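Local coordinates for peptidoglycan-recognition protein (Apis mellifera, PDB 5XZ3) that probably recognises bacterial peptidoglycan as a sensor of the honeybee innate immune system, using a domain related to N-acetylmuramoyl-L-alanine amidases, at residues C44-K47 / D48-I51. Sequence-based numbering, arbitrary orientation.
Sequences CNSK and DTCI
Cys44 and Cys50 are joined by a disulfide, SG to SG 2.1 Å, that ties the loop after strand 31-38 to the first turn of helix 47-64. Its central torsion of 93° is close to the relaxed value; Cys44 SG sits between backbone N and carbonyl carbon (chi1 59°), Cys50 SG anti to its carbonyl carbon. Both cysteines are buried, as suits an apolar cross-link; Cys44 packs on Ile108 and Cys50 on Tyr83. A bridge from the preceding loop into the start of this helix is a recurrent feature of the peptidoglycan-recognition fold, a mixed sheet flanked by helices. Ser46, a common N-cap residue, holds its OG 3.0 Å from Thr49 OG1. Its carbonyl O takes two donors: Cys50 N at 2.8 Å, nearly in line with the C=O, and Thr49 OG1 at 2.9 Å, tilted 32° from the carbonyl plane. Threonine suits this turn because its beta-branched hydroxyl, turned back to the loop, can donate to Ser46 O while accepting weakly from Asn45 N, 3.5 Å from OG1. One residue on, Ile51 N binds Lys47 O at 2.8 Å. Here the extended lysine chain runs alongside the isoleucine, Lys47 CG lying 3.9 Å from Ile51 CD1, and both side chains also touch Tyr83.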
ATOM      1  N   CYS A  44      -7.709 -12.091   2.986  1.00 42.04           N
ATOM      2  CA  CYS A  44      -8.279 -12.037   4.323  1.00 42.56           C
ATOM      3  C   CYS A  44      -9.600 -11.288   4.270  1.00 42.70           C
ATOM      4  O   CYS A  44      -9.758 -10.347   3.481  1.00 41.68           O
ATOM      5  CB  CYS A  44      -7.300 -11.387   5.305  1.00 41.19           C
ATOM      6  SG  CYS A  44      -6.789  -9.693   4.885  1.00 42.39           S
ATOM      7  N   ASN A  45     -10.553 -11.701   5.094  1.00 42.51           N
ATOM      8  CA  ASN A  45     -11.878 -11.103   5.034  1.00 44.63           C
ATOM      9  C   ASN A  45     -12.366 -10.533   6.376  1.00 44.43           C
ATOM     10  O   ASN A  45     -13.514 -10.087   6.489  1.00 46.51           O
ATOM     11  CB  ASN A  45     -12.871 -12.113   4.436  1.00 48.38           C
ATOM     12  CG  ASN A  45     -13.606 -11.563   3.233  1.00 51.08           C
ATOM     13  OD1 ASN A  45     -14.836 -11.460   3.237  1.00 55.78           O
ATOM     14  ND2 ASN A  45     -12.860 -11.205   2.190  1.00 50.90           N
ATOM     15  N   SER A  46     -11.487 -10.536   7.376  1.00 42.21           N
ATOM     16  CA  SER A  46     -11.792 -10.011   8.713  1.00 42.06           C
ATOM     17  C   SER A  46     -10.533  -9.419   9.326  1.00 40.50           C
ATOM     18  O   SER A  46      -9.406  -9.768   8.923  1.00 39.09           O
ATOM     19  CB  SER A  46     -12.387 -11.109   9.619  1.00 43.18           C
ATOM     20  OG  SER A  46     -11.386 -11.984  10.107  1.00 42.79           O
ATOM     21  N   LYS A  47     -10.721  -8.533  10.300  1.00 40.21           N
ATOM     22  CA  LYS A  47      -9.604  -7.854  10.949  1.00 39.57           C
ATOM     23  C   LYS A  47      -8.611  -8.856  11.544  1.00 39.33           C
ATOM     24  O   LYS A  47      -7.400  -8.757  11.313  1.00 36.74           O
ATOM     25  CB  LYS A  47     -10.124  -6.867  12.000  1.00 40.75           C
ATOM     26  CG  LYS A  47      -9.054  -6.066  12.706  1.00 40.79           C
ATOM     27  CD  LYS A  47      -9.691  -5.064  13.652  1.00 42.95           C
ATOM     28  CE  LYS A  47      -8.646  -4.187  14.320  1.00 43.51           C
ATOM     29  NZ  LYS A  47      -9.312  -3.067  15.047  1.00 44.63           N
ATOM     30  N   ASP A  48      -9.140  -9.839  12.277  1.00 40.66           N
ATOM     31  CA  ASP A  48      -8.325 -10.911  12.851  1.00 41.21           C
ATOM     32  C   ASP A  48      -7.488 -11.689  11.845  1.00 39.14           C
ATOM     33  O   ASP A  48      -6.306 -11.946  12.095  1.00 38.49           O
ATOM     34  CB  ASP A  48      -9.200 -11.877  13.651  1.00 44.43           C
ATOM     35  CG  ASP A  48      -9.345 -11.455  15.087  1.00 47.41           C
ATOM     36  OD1 ASP A  48      -8.404 -10.825  15.622  1.00 49.36           O
ATOM     37  OD2 ASP A  48     -10.391 -11.760  15.691  1.00 49.86           O
ATOM     38  N   THR A  49      -8.087 -12.059  10.717  1.00 38.84           N
ATOM     39  CA  THR A  49      -7.358 -12.805   9.688  1.00 39.42           C
ATOM     40  C   THR A  49      -6.400 -11.899   8.909  1.00 37.87           C
ATOM     41  O   THR A  49      -5.321 -12.347   8.496  1.00 36.81           O
ATOM     42  CB  THR A  49      -8.295 -13.531   8.714  1.00 41.35           C
ATOM     43  OG1 THR A  49      -9.222 -12.588   8.158  1.00 43.63           O
ATOM     44  CG2 THR A  49      -9.058 -14.629   9.432  1.00 41.59           C
ATOM     45  N   CYS A  50      -6.778 -10.631   8.726  1.00 36.42           N
ATOM     46  CA  CYS A  50      -5.862  -9.675   8.090  1.00 35.87           C
ATOM     47  C   CYS A  50      -4.652  -9.409   8.973  1.00 34.22           C
ATOM     48  O   CYS A  50      -3.530  -9.334   8.463  1.00 33.18           O
ATOM     49  CB  CYS A  50      -6.560  -8.382   7.671  1.00 37.33           C
ATOM     50  SG  CYS A  50      -7.753  -8.570   6.325  1.00 39.29           S
ATOM     51  N   ILE A  51      -4.860  -9.336  10.294  1.00 33.72           N
ATOM     52  CA  ILE A  51      -3.743  -9.122  11.223  1.00 33.62           C
ATOM     53  C   ILE A  51      -2.699 -10.256  11.116  1.00 33.55           C
ATOM     54  O   ILE A  51      -1.475  -9.995  11.008  1.00 32.80           O
ATOM     55  CB  ILE A  51      -4.228  -8.850  12.672  1.00 34.46           C
ATOM     56  CG1 ILE A  51      -4.774  -7.418  12.775  1.00 34.59           C
ATOM     57  CG2 ILE A  51      -3.110  -9.092  13.690  1.00 35.14           C
ATOM     58  CD1 ILE A  51      -5.516  -7.088  14.065  1.00 36.72           C
TER